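Side-chain contacts in putative capsid protein of prophage (Escherichia coli CFT073, PDB 3BQW), which probably builds the protein shell of a phage head as a major capsid protein, although its function has not been established: residues A340-R343 with K344-T347; M299-E302 with A303-G307; D175-W179 with S180-K184. One frame throughout, in Å; residues are numbered along the deposited sequence.

Contact 1. Residues A340-R343 with K344-T347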
loop_
_atom_site.group_PDB
_atom_site.type_symbol
_atom_site.label_atom_id
_atom_site.label_comp_id
_atom_site.label_asym_id
_atom_site.label_seq_id
_atom_site.Cartn_x
_atom_site.Cartn_y
_atom_site.Cartn_z
ATOM N N ALA A 340 4.842 9.065 9.477
ATOM C CA ALA A 340 5.446 9.579 10.679
ATOM C C ALA A 340 6.053 10.913 10.268
ATOM O O ALA A 340 5.444 11.934 10.522
ATOM C CB ALA A 340 6.474 8.611 11.274
ATOM N N ASP A 341 7.196 10.915 9.587
ATOM C CA ASP A 341 7.857 12.149 9.153
ATOM C C ASP A 341 8.191 12.080 7.646
ATOM O O ASP A 341 9.117 11.370 7.243
ATOM C CB ASP A 341 9.116 12.377 9.993
ATOM C CG ASP A 341 9.778 13.714 9.743
ATOM O OD1 ASP A 341 9.370 14.472 8.848
ATOM O OD2 ASP A 341 10.731 14.029 10.478
ATOM N N ILE A 342 7.435 12.823 6.829
ATOM C CA ILE A 342 7.598 12.808 5.363
ATOM C C ILE A 342 8.967 13.349 4.926
ATOM O O ILE A 342 9.442 13.066 3.827
ATOM C CB ILE A 342 6.429 13.599 4.652
ATOM C CG1 ILE A 342 6.193 13.095 3.219
ATOM C CG2 ILE A 342 6.627 15.151 4.744
ATOM C CD1 ILE A 342 5.486 11.694 3.139
ATOM N N ARG A 343 9.609 14.120 5.796
ATOM C CA ARG A 343 10.870 14.765 5.435
ATOM C C ARG A 343 12.033 13.773 5.354
ATOM O O ARG A 343 13.087 14.099 4.873
ATOM C CB ARG A 343 11.188 15.893 6.416
ATOM C CG ARG A 343 10.081 16.941 6.515
ATOM C CD ARG A 343 10.357 17.901 7.653
ATOM N NE ARG A 343 10.342 17.220 8.938
ATOM C CZ ARG A 343 10.685 17.780 10.101
ATOM N NH1 ARG A 343 11.069 19.049 10.168
ATOM N NH2 ARG A 343 10.633 17.054 11.214
ATOM N N LYS A 344 11.818 12.562 5.837
ATOM C CA LYS A 344 12.837 11.520 5.863
ATOM C C LYS A 344 12.799 10.579 4.659
ATOM O O LYS A 344 13.370 9.481 4.713
ATOM C CB LYS A 344 12.684 10.729 7.159
ATOM C CG LYS A 344 12.912 11.547 8.404
ATOM C CD LYS A 344 12.748 10.659 9.657
ATOM C CE LYS A 344 13.174 11.419 10.939
ATOM N NZ LYS A 344 12.303 11.023 12.077
ATOM N N PHE A 345 12.124 10.994 3.588
ATOM C CA PHE A 345 12.063 10.250 2.330
ATOM C C PHE A 345 12.676 11.090 1.232
ATOM O O PHE A 345 12.365 12.276 1.115
ATOM C CB PHE A 345 10.611 9.966 1.975
ATOM C CG PHE A 345 9.931 9.051 2.944
ATOM C CD1 PHE A 345 10.197 7.676 2.921
ATOM C CD2 PHE A 345 9.047 9.542 3.873
ATOM C CE1 PHE A 345 9.585 6.839 3.790
ATOM C CE2 PHE A 345 8.431 8.700 4.755
ATOM C CZ PHE A 345 8.693 7.340 4.716
ATOM N N VAL A 346 13.591 10.496 0.466
ATOM C CA VAL A 346 14.149 11.128 -0.711
ATOM C C VAL A 346 13.833 10.223 -1.907
ATOM O O VAL A 346 14.101 9.034 -1.878
ATOM C CB VAL A 346 15.686 11.341 -0.561
ATOM C CG1 VAL A 346 16.293 11.901 -1.848
ATOM C CG2 VAL A 346 16.014 12.250 0.682
ATOM N N THR A 347 13.255 10.788 -2.956
ATOM C CA THR A 347 12.965 10.037 -4.192
ATOM C C THR A 347 13.795 10.603 -5.369
ATOM O O THR A 347 13.861 11.819 -5.590
ATOM C CB THR A 347 11.455 10.065 -4.525
ATOM O OG1 THR A 347 10.726 9.516 -3.417
ATOM C CG2 THR A 347 11.122 9.278 -5.814
#
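An Asx turn at D341 anchors this contact, and its carboxylate joins R343 and K344 in a small salt-bridge network. The D341 side chain extends with CG anti to the backbone N (chi1 -173°), which sets the carboxylate beside its own carbonyl carbon, facing the backbone N of R343. There D341 OD1 takes two hydrogen bonds: one from the backbone N of R343 at 3.1 Å, closing the Asx turn from above the carboxylate plane, and a nearly straight one from R343 NE at 2.9 Å. The NE bond uses the syn lone pair of OD1 and lies in the guanidinium plane. R343 NH2 completes a side-on, two-nitrogen grip by binding D341 OD2, this time from above the carboxylate plane, so the guanidinium is held at two points and its rotation is restricted.

The K344 chain crosses D341 at about a right angle. Its CE lies 3.6 Å from D341 OD2, and NZ forms only a long salt bridge, 3.8 Å, to the same oxygen. Sharing the carboxylate between two cations probably favours its ionised state. In the backbone, K344 N donates to D341 O at 3.3 Å from well above the carbonyl plane, and F345 N makes a weak bond to I342 O.

F345 faces I342: I342 O lies at the edge of its ring, near the plane and 3.5 Å from CD2, and the apolar contact is I342 CD1 to F345 CD2 at 4.2 Å.

N289 also binds D341 O. The F345 ring meets F35 edge-to-face and packs on V144 of helix 113-146, and the chain then enters strand 346-349, where V346 pairs with L284 of strand 281-285 and T347 with I171 of strand 170-172.

Contact 2. Residues M299-E302 with A303-G307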
loop_
_atom_site.group_PDB
_atom_site.type_symbol
_atom_site.label_atom_id
_atom_site.label_comp_id
_atom_site.label_asym_id
_atom_site.label_seq_id
_atom_site.Cartn_x
_atom_site.Cartn_y
_atom_site.Cartn_z
ATOM N N MET A 299 -19.476 2.758 7.599
ATOM C CA MET A 299 -20.683 3.576 7.501
ATOM C C MET A 299 -21.934 2.778 7.068
ATOM O O MET A 299 -23.028 3.333 7.018
ATOM C CB MET A 299 -20.446 4.797 6.586
ATOM C CG MET A 299 -19.558 5.887 7.233
ATOM S SD MET A 299 -20.062 6.463 8.915
ATOM C CE MET A 299 -21.223 7.747 8.442
ATOM N N ASP A 300 -21.761 1.489 6.802
ATOM C CA ASP A 300 -22.857 0.569 6.492
ATOM C C ASP A 300 -23.903 0.495 7.616
ATOM O O ASP A 300 -23.549 0.336 8.800
ATOM C CB ASP A 300 -22.280 -0.833 6.253
ATOM C CG ASP A 300 -23.336 -1.836 5.838
ATOM O OD1 ASP A 300 -23.861 -1.702 4.710
ATOM O OD2 ASP A 300 -23.622 -2.751 6.633
ATOM N N GLN A 301 -25.186 0.574 7.244
ATOM C CA GLN A 301 -26.245 0.604 8.244
ATOM C C GLN A 301 -26.188 -0.588 9.186
ATOM O O GLN A 301 -26.422 -0.425 10.380
ATOM C CB GLN A 301 -27.654 0.723 7.636
ATOM C CG GLN A 301 -28.716 0.969 8.740
ATOM C CD GLN A 301 -30.139 1.173 8.231
ATOM O OE1 GLN A 301 -30.579 2.307 7.984
ATOM N NE2 GLN A 301 -30.885 0.075 8.118
ATOM N N GLU A 302 -25.875 -1.775 8.666
ATOM C CA GLU A 302 -25.850 -2.975 9.511
ATOM C C GLU A 302 -24.644 -2.938 10.434
ATOM O O GLU A 302 -24.701 -3.422 11.569
ATOM C CB GLU A 302 -25.849 -4.251 8.666
ATOM C CG GLU A 302 -25.815 -5.553 9.466
ATOM C CD GLU A 302 -27.099 -5.862 10.245
ATOM O OE1 GLU A 302 -28.140 -5.183 10.036
ATOM O OE2 GLU A 302 -27.067 -6.809 11.074
ATOM N N ALA A 303 -23.544 -2.378 9.940
ATOM C CA ALA A 303 -22.397 -2.082 10.797
ATOM C C ALA A 303 -22.824 -1.077 11.877
ATOM O O ALA A 303 -22.568 -1.291 13.063
ATOM C CB ALA A 303 -21.217 -1.542 9.972
ATOM N N VAL A 304 -23.488 0.000 11.459
ATOM C CA VAL A 304 -23.975 1.033 12.411
ATOM C C VAL A 304 -24.985 0.446 13.417
ATOM O O VAL A 304 -24.822 0.630 14.625
ATOM C CB VAL A 304 -24.572 2.299 11.702
ATOM C CG1 VAL A 304 -25.266 3.199 12.703
ATOM C CG2 VAL A 304 -23.497 3.079 10.975
ATOM N N ARG A 305 -25.987 -0.285 12.919
ATOM C CA ARG A 305 -26.999 -0.945 13.784
ATOM C C ARG A 305 -26.383 -1.791 14.903
ATOM O O ARG A 305 -26.813 -1.732 16.044
ATOM C CB ARG A 305 -27.847 -1.911 12.979
ATOM C CG ARG A 305 -29.049 -1.359 12.258
ATOM C CD ARG A 305 -30.175 -2.419 12.216
ATOM N NE ARG A 305 -29.720 -3.830 12.130
ATOM C CZ ARG A 305 -29.569 -4.676 13.170
ATOM N NH1 ARG A 305 -29.809 -4.295 14.425
ATOM N NH2 ARG A 305 -29.156 -5.926 12.964
ATOM N N THR A 306 -25.381 -2.596 14.542
ATOM C CA THR A 306 -24.825 -3.632 15.420
ATOM C C THR A 306 -23.596 -3.155 16.199
ATOM O O THR A 306 -22.903 -3.957 16.843
ATOM C CB THR A 306 -24.473 -4.862 14.592
ATOM O OG1 THR A 306 -23.554 -4.507 13.542
ATOM C CG2 THR A 306 -25.741 -5.424 13.963
ATOM N N GLY A 307 -23.343 -1.845 16.150
ATOM C CA GLY A 307 -22.179 -1.250 16.805
ATOM C C GLY A 307 -20.831 -1.806 16.347
ATOM O O GLY A 307 -19.946 -2.032 17.185
#
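D300 and A303 form the tight side of this short helix, while E302 and R305 meet on its outer side. D300 is the N-cap residue. Its CG stands anti to the backbone N (chi1 -176°), bringing OD2 round to the first turn, where A303 N reaches it in a weak capping bond of 3.3 Å and E302 N in another weak one. The stronger partner of D300 OD2 is K316, whose NZ forms a salt bridge with it; the cap carboxylate is therefore shared between a helix start and a lysine, an environment likely to stabilise its negative charge. A303 is buried, its CB only 3.2 Å from D300 O and 3.9 Å from D300 CB. Behind the cap, V304 N donates to D300 O at 2.7 Å, nearly along the C=O axis, and R305 N to Q301 O.

On the looser, more exposed side, the E302 chain bends at chi2 (69°) to turn its carboxylate toward R305. The guanidinium answers side-on: NE binds E302 OE1 at 3.0 Å and NH2 binds E302 OE2 at the same distance. This grip is not flat, since the two planes stand 59° apart and the NE contact comes from above the carboxylate plane. Next to it, T306 N and OG1 both donate to E302 O. The OG1 bond lies in the carbonyl plane, but its length of 2.5 Å is unusually short and should be read with caution. T306 CG2 meanwhile rests 3.5 Å from E302 OE2.

G307, with positive phi, ends the helix as the C-prime residue of a Schellman motif, its N bonded to V304 O. D300, E302 and A303 all lean on Y314 of strand 314-319, which seats helix 301-305 against an antiparallel partner of strand 327-338.

Contact 3. Residues D175-W179 with S180-K184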
loop_
_atom_site.group_PDB
_atom_site.type_symbol
_atom_site.label_atom_id
_atom_site.label_comp_id
_atom_site.label_asym_id
_atom_site.label_seq_id
_atom_site.Cartn_x
_atom_site.Cartn_y
_atom_site.Cartn_z
ATOM N N ASP A 175 18.314 17.106 -13.794
ATOM C CA ASP A 175 18.789 18.411 -13.305
ATOM C C ASP A 175 20.257 18.377 -12.871
ATOM O O ASP A 175 20.803 19.382 -12.398
ATOM C CB ASP A 175 17.972 18.873 -12.096
ATOM C CG ASP A 175 16.509 19.044 -12.400
ATOM O OD1 ASP A 175 16.157 19.241 -13.584
ATOM O OD2 ASP A 175 15.713 18.976 -11.438
ATOM N N GLY A 176 20.902 17.225 -13.001
ATOM C CA GLY A 176 22.302 17.101 -12.622
ATOM C C GLY A 176 23.012 16.027 -13.411
ATOM O O GLY A 176 22.905 15.973 -14.637
ATOM N N LYS A 177 23.704 15.160 -12.677
ATOM C CA LYS A 177 24.497 14.075 -13.223
ATOM C C LYS A 177 23.631 12.850 -13.530
ATOM O O LYS A 177 23.042 12.259 -12.637
ATOM C CB LYS A 177 25.580 13.736 -12.194
ATOM C CG LYS A 177 26.559 12.650 -12.584
ATOM C CD LYS A 177 27.717 12.508 -11.565
ATOM C CE LYS A 177 28.611 13.750 -11.515
ATOM N NZ LYS A 177 29.917 13.449 -10.847
ATOM N N LYS A 178 23.529 12.497 -14.806
ATOM C CA LYS A 178 22.805 11.299 -15.232
ATOM C C LYS A 178 23.682 10.038 -15.191
ATOM O O LYS A 178 24.785 10.015 -15.717
ATOM C CB LYS A 178 22.285 11.471 -16.654
ATOM C CG LYS A 178 21.359 12.632 -16.874
ATOM C CD LYS A 178 20.657 12.461 -18.212
ATOM C CE LYS A 178 19.945 13.725 -18.660
ATOM N NZ LYS A 178 19.412 13.574 -20.055
ATOM N N TRP A 179 23.158 8.969 -14.612
ATOM C CA TRP A 179 23.885 7.691 -14.566
ATOM C C TRP A 179 24.130 7.088 -15.941
ATOM O O TRP A 179 25.160 6.463 -16.172
ATOM C CB TRP A 179 23.144 6.680 -13.685
ATOM C CG TRP A 179 23.478 6.774 -12.244
ATOM C CD1 TRP A 179 24.463 7.512 -11.683
ATOM C CD2 TRP A 179 22.872 6.042 -11.172
ATOM N NE1 TRP A 179 24.489 7.336 -10.329
ATOM C CE2 TRP A 179 23.531 6.423 -9.985
ATOM C CE3 TRP A 179 21.822 5.117 -11.096
ATOM C CZ2 TRP A 179 23.184 5.916 -8.743
ATOM C CZ3 TRP A 179 21.473 4.621 -9.860
ATOM C CH2 TRP A 179 22.137 5.028 -8.698
ATOM N N SER A 180 23.181 7.277 -16.847
ATOM C CA SER A 180 23.277 6.738 -18.189
ATOM C C SER A 180 24.520 7.293 -18.923
ATOM O O SER A 180 25.066 6.640 -19.796
ATOM C CB SER A 180 21.994 7.059 -18.959
ATOM O OG SER A 180 21.862 8.464 -19.124
ATOM N N GLU A 181 24.978 8.471 -18.503
ATOM C CA GLU A 181 26.083 9.170 -19.114
ATOM C C GLU A 181 27.399 8.951 -18.386
ATOM O O GLU A 181 28.413 9.542 -18.764
ATOM C CB GLU A 181 25.769 10.680 -19.157
ATOM C CG GLU A 181 24.633 11.031 -20.116
ATOM C CD GLU A 181 24.304 12.523 -20.160
ATOM O OE1 GLU A 181 24.936 13.307 -19.417
ATOM O OE2 GLU A 181 23.388 12.905 -20.933
ATOM N N GLN A 182 27.413 8.126 -17.344
ATOM C CA GLN A 182 28.652 7.923 -16.605
ATOM C C GLN A 182 29.447 6.759 -17.151
ATOM O O GLN A 182 28.914 5.899 -17.851
ATOM C CB GLN A 182 28.385 7.750 -15.109
ATOM C CG GLN A 182 27.629 8.903 -14.476
ATOM C CD GLN A 182 28.226 10.250 -14.813
ATOM O OE1 GLN A 182 29.431 10.438 -14.697
ATOM N NE2 GLN A 182 27.393 11.185 -15.264
ATOM N N ASP A 183 30.736 6.756 -16.840
ATOM C CA ASP A 183 31.627 5.697 -17.245
ATOM C C ASP A 183 31.420 4.568 -16.258
ATOM O O ASP A 183 31.753 4.686 -15.079
ATOM C CB ASP A 183 33.094 6.178 -17.243
ATOM C CG ASP A 183 34.079 5.092 -17.667
ATOM O OD1 ASP A 183 33.688 3.917 -17.813
ATOM O OD2 ASP A 183 35.265 5.416 -17.849
ATOM N N LYS A 184 30.854 3.483 -16.767
ATOM C CA LYS A 184 30.484 2.328 -15.970
ATOM C C LYS A 184 31.678 1.607 -15.376
ATOM O O LYS A 184 31.545 0.906 -14.378
ATOM C CB LYS A 184 29.665 1.362 -16.829
ATOM C CG LYS A 184 28.345 1.951 -17.352
ATOM C CD LYS A 184 27.541 2.625 -16.251
ATOM C CE LYS A 184 26.107 2.910 -16.691
ATOM N NZ LYS A 184 26.072 4.105 -17.571
HETATM O O HOH W 1 25.381 13.533 -16.684
#
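K178 and W179 start two overlapping turns: K178 O accepts from E181 N at 3.2 Å and W179 O from Q182 N at 3.0 Å, with the chain otherwise irregular. Each carbonyl takes a second donor from the opposite face of its plane, and both second donors are side chains. The Q182 chain folds back at chi2 (-49°), placing NE2 2.9 Å from K178 O, with the oxygen close to the amide plane. K184, bent at chi2 and chi4, brings NZ to W179 O at 2.9 Å. Both turn carbonyls thus accept one backbone and one side-chain donor.

K177 crosses Q182 at about a right angle, its CG 3.2 Å from Q182 NE2. K178 and E181 run obliquely past each other, with K178 CD 3.9 Å from E181 OE2; their charged ends are near but beyond a salt bridge. A water joins the K178 backbone N, from which it accepts, to E181 OE1, to which it donates.

The buried W179 ring, with Q182 CG at its edge, meets F220 edge-to-face, packs on T216 and L217 of helix 211-218 and binds D192 of helix 190-198 through NE1. S180 OG binds A351 O, tying this loop after strand 170-172 to the chain end.

Contact 1 is the partly buried member of the three, while contacts 2 and 3 lie at the surface, on opposite sides of the chain's centre and about 57 Å apart between centres. Contacts 1 and 3 relate to the same mixed sheet: 340-347 leads into strand 346-349, whose parallel neighbour, strand 170-172, precedes the loop that holds contact 3. Contact 2 belongs with the other mixed sheet. Carboxylate-guanidinium grips occur in contacts 1 and 2, flatter at one nitrogen in the first and twisted in the second. In contact 3 the side chains bond mainly to backbone carbonyls, and a water joins a backbone N-H to the glutamate carboxylate.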